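Local coordinates for protein FACT-Spt16 (Cicer arietinum, PDB 5CE6) that probably acts as a histone chaperone module of the FACT complex that binds histones H3-H4 during transcription through chromatin, at residues V228-M241 and S285-I298. Numbering follows the deposited sequence.
Sequences VIDEEKKILHSTLM and SNDEALYYDSASVI. With NA (sodium ion), chain E; K (potassium ion), chain D.
His-237 is the tight spot of this contact: its ND1 donates to Asn-286 OD1 at 2.7 Å, nearly straight (172°) and in the imidazole plane, while the backbone of Ala-289 and Leu-290 covers one ring face. NE2 is hydrogen-bonded to Ser-273 OG of strand 270-273. Asn-286 OD1 also accepts from Glu-288 N through the opposite face of its amide, closing an Asx turn. An alanine in place of His-237 would probably cost Asn-286 OD1 and Ser-273 OG one partner each and open a gap beside Leu-290. Backbone bonds His-237 N to Glu-288 O (2.9 Å) and Leu-290 N to Ile-235 O (2.8 Å) flank a single antiparallel bridge, the non-hydrogen-bonded pair Leu-236 and Ala-289, tying the connection between helices 200-230 and 237-249 to the lead-in of strand 296-306 in the M24 metallopeptidase-like (pita-bread) domain. Farther along, Tyr-292 CG stands between backbone N and carbonyl carbon (chi1 46°), turning a ring face onto Ile-229 CG1 and bringing the hydroxyl to Lys-233 O (2.7 Å), just past the Schellman motif ending helix 200-230. The solvent side is looser: Lys-234 merely runs its extended chain past Ala-289 CB, though Ser-238 OG still donates to Asp-287 OD1 at 2.7 Å.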
ATOM      1  N   VAL A 228      -4.880  29.458  -6.536  1.00 24.32           N
ATOM      2  CA  VAL A 228      -3.911  29.547  -7.628  1.00 25.28           C
ATOM      3  C   VAL A 228      -4.577  29.886  -8.965  1.00 22.91           C
ATOM      4  O   VAL A 228      -4.097  30.740  -9.710  1.00 27.80           O
ATOM      5  CB  VAL A 228      -3.086  28.240  -7.756  1.00 28.00           C
ATOM      6  CG1 VAL A 228      -2.427  28.140  -9.133  1.00 25.89           C
ATOM      7  CG2 VAL A 228      -2.037  28.166  -6.651  1.00 23.71           C
ATOM      8  N   ILE A 229      -5.686  29.220  -9.260  1.00 27.93           N
ATOM      9  CA  ILE A 229      -6.413  29.474 -10.498  1.00 27.97           C
ATOM     10  C   ILE A 229      -7.049  30.868 -10.472  1.00 33.16           C
ATOM     11  O   ILE A 229      -7.014  31.600 -11.466  1.00 36.14           O
ATOM     12  CB  ILE A 229      -7.461  28.376 -10.763  1.00 27.94           C
ATOM     13  CG1 ILE A 229      -6.766  27.027 -10.955  1.00 22.86           C
ATOM     14  CG2 ILE A 229      -8.319  28.720 -11.982  1.00 31.39           C
ATOM     15  CD1 ILE A 229      -7.676  25.826 -10.759  1.00 23.35           C
ATOM     16  N   ASP A 230      -7.606  31.238  -9.321  1.00 32.70           N
ATOM     17  CA  ASP A 230      -8.206  32.559  -9.126  1.00 34.43           C
ATOM     18  C   ASP A 230      -7.219  33.695  -9.373  1.00 40.45           C
ATOM     19  O   ASP A 230      -7.479  34.599 -10.174  1.00 45.17           O
ATOM     20  CB  ASP A 230      -8.747  32.687  -7.701  1.00 43.08           C
ATOM     21  CG  ASP A 230     -10.258  32.592  -7.634  1.00 54.78           C
ATOM     22  OD1 ASP A 230     -10.933  33.105  -8.555  1.00 64.17           O
ATOM     23  OD2 ASP A 230     -10.768  32.010  -6.652  1.00 50.86           O
ATOM     24  N   GLU A 231      -6.093  33.653  -8.668  1.00 39.22           N
ATOM     25  CA  GLU A 231      -5.100  34.720  -8.738  1.00 41.56           C
ATOM     26  C   GLU A 231      -4.167  34.573  -9.936  1.00 38.30           C
ATOM     27  O   GLU A 231      -3.217  35.345 -10.083  1.00 41.08           O
ATOM     28  CB  GLU A 231      -4.275  34.774  -7.450  1.00 45.88           C
ATOM     29  CG  GLU A 231      -5.016  35.318  -6.238  1.00 53.09           C
ATOM     30  CD  GLU A 231      -4.079  35.646  -5.085  1.00 61.74           C
ATOM     31  OE1 GLU A 231      -3.574  36.789  -5.031  1.00 65.03           O
ATOM     32  OE2 GLU A 231      -3.844  34.760  -4.236  1.00 64.30           O
ATOM     33  N   GLU A 232      -4.451  33.582 -10.781  1.00 35.81           N
ATOM     34  CA  GLU A 232      -3.627  33.279 -11.948  1.00 34.53           C
ATOM     35  C   GLU A 232      -2.159  33.177 -11.566  1.00 35.74           C
ATOM     36  O   GLU A 232      -1.292  33.776 -12.205  1.00 37.91           O
ATOM     37  CB  GLU A 232      -3.826  34.323 -13.051  1.00 38.98           C
ATOM     38  CG  GLU A 232      -5.262  34.419 -13.538  1.00 42.07           C
ATOM     39  CD  GLU A 232      -5.374  35.087 -14.894  1.00 48.76           C
ATOM     40  OE1 GLU A 232      -4.641  34.679 -15.820  1.00 54.92           O
ATOM     41  OE2 GLU A 232      -6.194  36.017 -15.030  1.00 47.98           O
ATOM     42  N   LYS A 233      -1.891  32.420 -10.506  1.00 32.79           N
ATOM     43  CA  LYS A 233      -0.535  32.241 -10.018  1.00 33.08           C
ATOM     44  C   LYS A 233       0.198  31.192 -10.838  1.00 28.59           C
ATOM     45  O   LYS A 233      -0.426  30.301 -11.415  1.00 25.50           O
ATOM     46  CB  LYS A 233      -0.555  31.803  -8.551  1.00 35.97           C
ATOM     47  CG  LYS A 233      -0.942  32.893  -7.566  1.00 44.72           C
ATOM     48  CD  LYS A 233      -0.620  32.471  -6.138  1.00 50.55           C
ATOM     49  CE  LYS A 233      -0.448  33.678  -5.229  1.00 56.75           C
ATOM     50  NZ  LYS A 233      -1.551  33.801  -4.237  1.00 58.13           N
ATOM     51  N   LYS A 234       1.522  31.293 -10.888  1.00 25.85           N
ATOM     52  CA  LYS A 234       2.319  30.202 -11.424  1.00 24.08           C
ATOM     53  C   LYS A 234       2.871  29.366 -10.275  1.00 21.96           C
ATOM     54  O   LYS A 234       3.557  29.883  -9.391  1.00 26.27           O
ATOM     55  CB  LYS A 234       3.465  30.711 -12.297  1.00 31.21           C
ATOM     56  CG  LYS A 234       4.283  29.584 -12.917  1.00 25.74           C
ATOM     57  CD  LYS A 234       5.539  30.090 -13.615  1.00 28.30           C
ATOM     58  CE  LYS A 234       6.300  28.917 -14.224  1.00 25.99           C
ATOM     59  NZ  LYS A 234       7.605  29.319 -14.812  1.00 24.66           N
ATOM     60  N   ILE A 235       2.565  28.076 -10.288  1.00 22.43           N
ATOM     61  CA  ILE A 235       3.091  27.164  -9.280  1.00 20.44           C
ATOM     62  C   ILE A 235       3.530  25.861  -9.953  1.00 18.65           C
ATOM     63  O   ILE A 235       2.831  25.344 -10.829  1.00 19.72           O
ATOM     64  CB  ILE A 235       2.044  26.914  -8.158  1.00 18.01           C
ATOM     65  CG1 ILE A 235       2.682  26.213  -6.957  1.00 18.91           C
ATOM     66  CG2 ILE A 235       0.832  26.130  -8.675  1.00 19.08           C
ATOM     67  CD1 ILE A 235       1.781  26.168  -5.742  1.00 24.77           C
ATOM     68  N   LEU A 236       4.707  25.355  -9.584  1.00 17.55           N
ATOM     69  CA  LEU A 236       5.183  24.086 -10.140  1.00 16.74           C
ATOM     70  C   LEU A 236       4.483  22.902  -9.490  1.00 15.50           C
ATOM     71  O   LEU A 236       4.106  22.967  -8.316  1.00 15.35           O
ATOM     72  CB  LEU A 236       6.684  23.939  -9.924  1.00 17.25           C
ATOM     73  CG  LEU A 236       7.543  25.067 -10.489  1.00 18.63           C
ATOM     74  CD1 LEU A 236       9.015  24.677 -10.409  1.00 19.07           C
ATOM     75  CD2 LEU A 236       7.145  25.391 -11.918  1.00 19.45           C
ATOM     76  N   HIS A 237       4.326  21.806 -10.228  1.00 14.73           N
ATOM     77  CA  HIS A 237       3.682  20.629  -9.643  1.00 13.64           C
ATOM     78  C   HIS A 237       4.470  20.143  -8.438  1.00 14.77           C
ATOM     79  O   HIS A 237       3.894  19.709  -7.450  1.00 12.97           O
ATOM     80  CB  HIS A 237       3.525  19.494 -10.658  1.00 13.02           C
ATOM     81  CG  HIS A 237       2.612  19.824 -11.800  1.00 13.43           C
ATOM     82  ND1 HIS A 237       3.011  19.730 -13.115  1.00 13.48           N
ATOM     83  CD2 HIS A 237       1.325  20.245 -11.820  1.00 14.61           C
ATOM     84  CE1 HIS A 237       2.004  20.083 -13.902  1.00 16.86           C
ATOM     85  NE2 HIS A 237       0.974  20.405 -13.141  1.00 14.14           N
ATOM     86  N   SER A 238       5.795  20.243  -8.512  1.00 15.31           N
ATOM     87  CA  SER A 238       6.651  19.822  -7.403  1.00 16.61           C
ATOM     88  C   SER A 238       6.534  20.714  -6.159  1.00 19.85           C
ATOM     89  O   SER A 238       6.847  20.283  -5.046  1.00 16.03           O
ATOM     90  CB  SER A 238       8.111  19.763  -7.857  1.00 14.76           C
ATOM     91  OG  SER A 238       8.480  20.957  -8.523  1.00 17.32           O
ATOM     92  N   THR A 239       6.108  21.958  -6.347  1.00 15.35           N
ATOM     93  CA  THR A 239       5.877  22.858  -5.220  1.00 16.00           C
ATOM     94  C   THR A 239       4.572  22.475  -4.537  1.00 15.26           C
ATOM     95  O   THR A 239       4.498  22.409  -3.309  1.00 15.34           O
ATOM     96  CB  THR A 239       5.809  24.317  -5.677  1.00 18.66           C
ATOM     97  OG1 THR A 239       7.097  24.722  -6.165  1.00 22.00           O
ATOM     98  CG2 THR A 239       5.408  25.219  -4.521  1.00 17.88           C
ATOM     99  N   LEU A 240       3.540  22.220  -5.334  1.00 14.66           N
ATOM    100  CA  LEU A 240       2.303  21.676  -4.778  1.00 14.43           C
ATOM    101  C   LEU A 240       2.590  20.403  -3.992  1.00 14.22           C
ATOM    102  O   LEU A 240       2.018  20.176  -2.922  1.00 17.53           O
ATOM    103  CB  LEU A 240       1.270  21.404  -5.877  1.00 13.88           C
ATOM    104  CG  LEU A 240       0.685  22.687  -6.457  1.00 17.83           C
ATOM    105  CD1 LEU A 240      -0.013  22.433  -7.783  1.00 16.56           C
ATOM    106  CD2 LEU A 240      -0.280  23.311  -5.456  1.00 16.61           C
ATOM    107  N   MET A 241       3.476  19.569  -4.526  1.00 12.80           N
ATOM    108  CA  MET A 241       3.840  18.326  -3.866  0.65 13.45           C
ATOM    109  C   MET A 241       4.489  18.605  -2.510  1.00 13.30           C
ATOM    110  O   MET A 241       4.109  18.014  -1.490  1.00 13.86           O
ATOM    111  CB  MET A 241       4.789  17.526  -4.767  0.65 16.83           C
ATOM    112  CG  MET A 241       5.315  16.235  -4.162  0.65 13.45           C
ATOM    113  SD  MET A 241       6.681  15.578  -5.143  0.65 18.71           S
ATOM    114  CE  MET A 241       8.001  16.647  -4.591  0.65 20.89           C
ATOM    115  N   SER A 285       5.562  14.046  -9.325  1.00 16.80           N
ATOM    116  CA  SER A 285       5.188  15.409  -9.690  1.00 14.46           C
ATOM    117  C   SER A 285       6.378  16.094 -10.342  1.00 14.47           C
ATOM    118  O   SER A 285       7.475  16.128  -9.776  1.00 17.48           O
ATOM    119  CB  SER A 285       4.757  16.196  -8.455  1.00 12.49           C
ATOM    120  OG  SER A 285       3.583  15.648  -7.875  1.00 12.17           O
ATOM    121  N   ASN A 286       6.172  16.632 -11.535  1.00 12.66           N
ATOM    122  CA  ASN A 286       7.280  17.252 -12.265  1.00 13.63           C
ATOM    123  C   ASN A 286       7.490  18.726 -11.907  1.00 17.33           C
ATOM    124  O   ASN A 286       6.833  19.236 -10.993  1.00 15.22           O
ATOM    125  CB  ASN A 286       7.132  17.033 -13.775  1.00 15.72           C
ATOM    126  CG  ASN A 286       5.930  17.753 -14.368  1.00 18.93           C
ATOM    127  OD1 ASN A 286       5.445  18.749 -13.826  1.00 17.70           O
ATOM    128  ND2 ASN A 286       5.439  17.243 -15.495  1.00 17.97           N
ATOM    129  N   ASP A 287       8.409  19.394 -12.613  1.00 15.44           N
ATOM    130  CA  ASP A 287       8.718  20.807 -12.367  1.00 16.41           C
ATOM    131  C   ASP A 287       8.023  21.746 -13.346  1.00 16.89           C
ATOM    132  O   ASP A 287       8.422  22.901 -13.496  1.00 22.01           O
ATOM    133  CB  ASP A 287      10.226  21.071 -12.450  1.00 17.95           C
ATOM    134  CG  ASP A 287      11.002  20.479 -11.304  1.00 19.23           C
ATOM    135  OD1 ASP A 287      10.419  20.122 -10.261  1.00 18.54           O
ATOM    136  OD2 ASP A 287      12.239  20.394 -11.447  1.00 23.71           O
ATOM    137  N   GLU A 288       6.996  21.252 -14.030  1.00 16.54           N
ATOM    138  CA  GLU A 288       6.213  22.092 -14.925  1.00 18.83           C
ATOM    139  C   GLU A 288       5.157  22.859 -14.134  1.00 20.08           C
ATOM    140  O   GLU A 288       4.754  22.435 -13.052  1.00 18.06           O
ATOM    141  CB  GLU A 288       5.544  21.244 -16.014  1.00 18.88           C
ATOM    142  CG  GLU A 288       6.532  20.608 -16.966  1.00 21.16           C
ATOM    143  CD  GLU A 288       7.299  21.644 -17.758  1.00 33.85           C
ATOM    144  OE1 GLU A 288       6.663  22.582 -18.291  1.00 40.25           O
ATOM    145  OE2 GLU A 288       8.538  21.526 -17.844  1.00 41.96           O
ATOM    146  N   ALA A 289       4.725  23.992 -14.677  1.00 17.80           N
ATOM    147  CA  ALA A 289       3.718  24.819 -14.027  1.00 18.87           C
ATOM    148  C   ALA A 289       2.347  24.164 -14.132  1.00 19.79           C
ATOM    149  O   ALA A 289       2.038  23.520 -15.134  1.00 17.91           O
ATOM    150  CB  ALA A 289       3.691  26.195 -14.652  1.00 18.63           C
ATOM    151  N   LEU A 290       1.536  24.322 -13.092  1.00 16.10           N
ATOM    152  CA  LEU A 290       0.148  23.878 -13.130  1.00 15.42           C
ATOM    153  C   LEU A 290      -0.559  24.562 -14.296  1.00 16.03           C
ATOM    154  O   LEU A 290      -0.397  25.764 -14.505  1.00 19.85           O
ATOM    155  CB  LEU A 290      -0.555  24.237 -11.819  1.00 15.73           C
ATOM    156  CG  LEU A 290      -1.990  23.750 -11.663  1.00 15.52           C
ATOM    157  CD1 LEU A 290      -1.983  22.258 -11.370  1.00 13.59           C
ATOM    158  CD2 LEU A 290      -2.728  24.514 -10.573  1.00 18.67           C
ATOM    159  N   TYR A 291      -1.322  23.792 -15.065  1.00 15.50           N
ATOM    160  CA  TYR A 291      -1.982  24.326 -16.257  1.00 16.56           C
ATOM    161  C   TYR A 291      -3.481  24.315 -16.047  1.00 16.27           C
ATOM    162  O   TYR A 291      -4.057  23.286 -15.681  1.00 19.02           O
ATOM    163  CB  TYR A 291      -1.627  23.499 -17.494  1.00 16.97           C
ATOM    164  CG  TYR A 291      -2.116  24.115 -18.789  1.00 17.82           C
ATOM    165  CD1 TYR A 291      -1.352  25.063 -19.453  1.00 18.94           C
ATOM    166  CD2 TYR A 291      -3.334  23.743 -19.341  1.00 20.19           C
ATOM    167  CE1 TYR A 291      -1.786  25.628 -20.629  1.00 22.37           C
ATOM    168  CE2 TYR A 291      -3.782  24.305 -20.515  1.00 22.86           C
ATOM    169  CZ  TYR A 291      -2.998  25.245 -21.159  1.00 24.03           C
ATOM    170  OH  TYR A 291      -3.434  25.812 -22.341  1.00 25.68           O
ATOM    171  N   TYR A 292      -4.121  25.455 -16.286  1.00 17.36           N
ATOM    172  CA  TYR A 292      -5.538  25.570 -15.986  1.00 16.60           C
ATOM    173  C   TYR A 292      -6.304  26.450 -16.956  1.00 20.88           C
ATOM    174  O   TYR A 292      -7.327  27.024 -16.594  1.00 26.20           O
ATOM    175  CB  TYR A 292      -5.759  26.057 -14.546  1.00 18.20           C
ATOM    176  CG  TYR A 292      -4.887  27.223 -14.159  1.00 17.56           C
ATOM    177  CD1 TYR A 292      -5.202  28.513 -14.570  1.00 24.62           C
ATOM    178  CD2 TYR A 292      -3.735  27.032 -13.401  1.00 18.90           C
ATOM    179  CE1 TYR A 292      -4.402  29.579 -14.236  1.00 26.11           C
ATOM    180  CE2 TYR A 292      -2.928  28.093 -13.063  1.00 24.89           C
ATOM    181  CZ  TYR A 292      -3.267  29.363 -13.479  1.00 30.65           C
ATOM    182  OH  TYR A 292      -2.462  30.428 -13.141  1.00 30.41           O
ATOM    183  N   ASP A 293      -5.829  26.553 -18.192  1.00 21.90           N
ATOM    184  CA  ASP A 293      -6.611  27.259 -19.201  1.00 24.66           C
ATOM    185  C   ASP A 293      -7.820  26.413 -19.609  1.00 23.13           C
ATOM    186  O   ASP A 293      -8.081  25.372 -19.011  1.00 19.91           O
ATOM    187  CB  ASP A 293      -5.747  27.623 -20.406  1.00 25.44           C
ATOM    188  CG  ASP A 293      -6.188  28.919 -21.065  1.00 39.33           C
ATOM    189  OD1 ASP A 293      -7.379  29.036 -21.427  1.00 45.33           O
ATOM    190  OD2 ASP A 293      -5.342  29.827 -21.199  1.00 46.85           O
ATOM    191  N   SER A 294      -8.567  26.857 -20.615  1.00 26.77           N
ATOM    192  CA  SER A 294      -9.793  26.159 -21.005  1.00 31.59           C
ATOM    193  C   SER A 294      -9.562  24.697 -21.376  1.00 21.80           C
ATOM    194  O   SER A 294      -8.502  24.342 -21.881  1.00 25.28           O
ATOM    195  CB  SER A 294     -10.487  26.891 -22.158  1.00 34.87           C
ATOM    196  OG  SER A 294     -11.088  28.083 -21.691  1.00 44.06           O
ATOM    197  N   ALA A 295     -10.563  23.862 -21.105  1.00 26.43           N
ATOM    198  CA  ALA A 295     -10.514  22.431 -21.411  1.00 29.07           C
ATOM    199  C   ALA A 295      -9.326  21.747 -20.749  1.00 19.77           C
ATOM    200  O   ALA A 295      -8.580  21.002 -21.388  1.00 21.63           O
ATOM    201  CB  ALA A 295     -10.497  22.199 -22.913  1.00 34.53           C
ATOM    202  N   SER A 296      -9.172  21.986 -19.455  1.00 15.78           N
ATOM    203  CA  SER A 296      -8.034  21.445 -18.717  1.00 15.64           C
ATOM    204  C   SER A 296      -8.464  20.491 -17.630  1.00 16.39           C
ATOM    205  O   SER A 296      -9.579  20.581 -17.106  1.00 18.96           O
ATOM    206  CB  SER A 296      -7.226  22.573 -18.086  1.00 17.96           C
ATOM    207  OG  SER A 296      -6.475  23.249 -19.062  1.00 27.08           O
ATOM    208  N   VAL A 297      -7.576  19.565 -17.277  1.00 13.21           N
ATOM    209  CA  VAL A 297      -7.835  18.718 -16.117  1.00 12.40           C
ATOM    210  C   VAL A 297      -6.593  18.686 -15.240  1.00 12.06           C
ATOM    211  O   VAL A 297      -5.475  18.858 -15.722  1.00 13.52           O
ATOM    212  CB  VAL A 297      -8.277  17.280 -16.485  1.00 23.56           C
ATOM    213  CG1 VAL A 297      -9.517  17.297 -17.372  1.00 22.05           C
ATOM    214  CG2 VAL A 297      -7.174  16.545 -17.173  1.00 20.35           C
ATOM    215  N   ILE A 298      -6.817  18.489 -13.948  1.00 11.61           N
ATOM    216  CA  ILE A 298      -5.741  18.447 -12.960  1.00 12.19           C
ATOM    217  C   ILE A 298      -5.952  17.207 -12.117  1.00 12.37           C
ATOM    218  O   ILE A 298      -7.043  17.000 -11.577  1.00 13.44           O
ATOM    219  CB  ILE A 298      -5.776  19.703 -12.051  1.00 12.09           C
ATOM    220  CG1 ILE A 298      -5.537  20.964 -12.886  1.00 14.04           C
ATOM    221  CG2 ILE A 298      -4.739  19.602 -10.915  1.00 11.73           C
ATOM    222  CD1 ILE A 298      -5.865  22.277 -12.160  1.00 16.23           C
TER
HETATM  223 NA    NA E 504       1.221  21.597 -16.865  1.00 44.58          NA
HETATM  224  K     K D 503      -6.092  21.982 -22.512  1.00 45.75           K
HETATM  225  O   HOH W   1       0.727  27.532 -12.569  1.00 20.36           O
HETATM  226  O   HOH W   2      -4.978  24.317 -23.898  1.00 28.78           O
HETATM  227  O   HOH W   3       2.590  20.382 -18.926  1.00 28.07           O
HETATM  228  O   HOH W   4       2.410  23.898 -17.981  1.00 36.59           O